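Local atomic coordinates of nucleoporin NUP170 (Chaetomium thermophilum, PDB entry 5HAX), a protein that probably serves as a scaffold nucleoporin of the nuclear pore complex, pairing an N-terminal beta-propeller with an alpha-helical region. Residues A448-A453 with G460-V465. Residues are numbered along the deposited sequence; the frame is centred on the assembly and turned at random.
Sequences APFAAA and GNELAV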
# COMPACT_ATOMS: atom_id res chain seq x y z
N ALA A 448 -4.77 1.00 -3.84
CA ALA A 448 -3.51 1.41 -4.45
C ALA A 448 -2.35 1.13 -3.50
O ALA A 448 -2.50 1.23 -2.28
CB ALA A 448 -3.54 2.89 -4.81
N PRO A 449 -1.18 0.77 -4.03
CA PRO A 449 -0.02 0.51 -3.16
C PRO A 449 0.27 1.68 -2.23
O PRO A 449 0.17 2.85 -2.61
CB PRO A 449 1.12 0.29 -4.16
CG PRO A 449 0.45 -0.20 -5.39
CD PRO A 449 -0.88 0.50 -5.45
N PHE A 450 0.62 1.35 -0.99
CA PHE A 450 0.87 2.37 0.02
C PHE A 450 2.19 3.07 -0.24
O PHE A 450 3.20 2.44 -0.59
CB PHE A 450 0.88 1.75 1.41
CG PHE A 450 1.15 2.73 2.52
CD1 PHE A 450 2.45 3.07 2.87
CD2 PHE A 450 0.11 3.31 3.23
CE1 PHE A 450 2.70 3.97 3.89
CE2 PHE A 450 0.36 4.21 4.25
CZ PHE A 450 1.66 4.54 4.58
N ALA A 451 2.19 4.39 -0.07
CA ALA A 451 3.41 5.19 -0.14
C ALA A 451 3.14 6.58 0.41
O ALA A 451 2.36 7.35 -0.18
CB ALA A 451 3.93 5.27 -1.57
N ALA A 452 3.76 6.92 1.54
CA ALA A 452 3.65 8.24 2.13
C ALA A 452 4.74 9.19 1.64
O ALA A 452 4.63 10.40 1.86
CB ALA A 452 3.70 8.15 3.65
N ALA A 453 5.78 8.66 1.00
CA ALA A 453 6.87 9.48 0.47
C ALA A 453 7.49 8.73 -0.70
O ALA A 453 7.11 7.59 -1.01
CB ALA A 453 7.91 9.79 1.55
N GLY A 460 7.04 5.21 5.32
CA GLY A 460 6.11 4.41 6.09
C GLY A 460 5.20 5.19 7.01
O GLY A 460 4.60 4.61 7.92
N ASN A 461 5.07 6.50 6.79
CA ASN A 461 4.33 7.36 7.71
C ASN A 461 2.83 7.25 7.43
O ASN A 461 2.23 8.04 6.71
CB ASN A 461 4.81 8.80 7.59
CG ASN A 461 4.35 9.66 8.74
OD1 ASN A 461 3.44 9.29 9.49
ND2 ASN A 461 4.97 10.83 8.90
N GLU A 462 2.22 6.23 8.05
CA GLU A 462 0.77 6.05 7.95
C GLU A 462 0.01 7.27 8.45
O GLU A 462 -1.03 7.63 7.89
CB GLU A 462 0.33 4.83 8.75
CG GLU A 462 0.81 3.49 8.25
CD GLU A 462 0.14 2.35 9.00
OE1 GLU A 462 -0.76 1.71 8.44
OE2 GLU A 462 0.51 2.12 10.18
N LEU A 463 0.51 7.89 9.52
CA LEU A 463 -0.21 9.01 10.13
C LEU A 463 -0.37 10.16 9.15
O LEU A 463 -1.41 10.83 9.13
CB LEU A 463 0.53 9.47 11.39
CG LEU A 463 0.65 8.40 12.47
CD1 LEU A 463 1.70 8.79 13.50
CD2 LEU A 463 -0.69 8.16 13.14
N ALA A 464 0.64 10.38 8.31
CA ALA A 464 0.63 11.53 7.41
C ALA A 464 -0.41 11.41 6.31
O ALA A 464 -0.90 12.43 5.82
CB ALA A 464 2.02 11.71 6.80
N VAL A 465 -0.77 10.18 5.92
CA VAL A 465 -1.64 9.94 4.77
C VAL A 465 -3.03 9.49 5.19
O VAL A 465 -3.79 8.99 4.35
CB VAL A 465 -1.00 8.93 3.80
CG1 VAL A 465 0.27 9.51 3.20
CG2 VAL A 465 -0.71 7.61 4.51
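Phe450 meets the turn 460-465 with the rim of its ring rather than a face: Gly460 CA, Asn461 C and Glu462 CA all lie near the ring plane, with Phe450 CZ 3.8 Å from Glu462 CA. The contact closes a loop excursion between strands 440-445 and 473-478, neighbours in an antiparallel sheet of the family's beta-propeller; the short helix 456-459 lies between the two segments. CB of Phe450 points toward 460-465, and with CG anti to the backbone N (chi1 179°) the ring extends to it. The Glu462 side chain runs at about a right angle to that of Phe450; Glu462 CG lies 3.9 Å from Phe450 CZ, and the carboxylate continues to Arg487 in a salt bridge and to the hydroxyls of Tyr390 and Thr411. Val465 splits its two methyls between partners: CG2 comes obliquely to Phe450 CE2 at 3.6 Å, while CG1 rests 3.7 Å from Ala452 CB. With an alanine here instead of Phe450, the edge contacts to Gly460 and Glu462 would probably be lost and a gap would be likely to open beside Val465 CG2. Ala452 CB lies 3.4 Å from Asn461 O and also touches Asn461 CB; the carbonyl oxygen of Ala452 accepts a hydrogen bond from Arg600, whose side chain also touches Ala464 and Val465. Asn461 centres an inverse gamma turn, and its side-chain ND2 donates a hydrogen bond to Asp20 O. The other end of that amide forms an Asx motif: Asn461 OD1 accepts from Ala464 N at 3.2 Å, the donor standing above the carbonyl plane, 72° out of it.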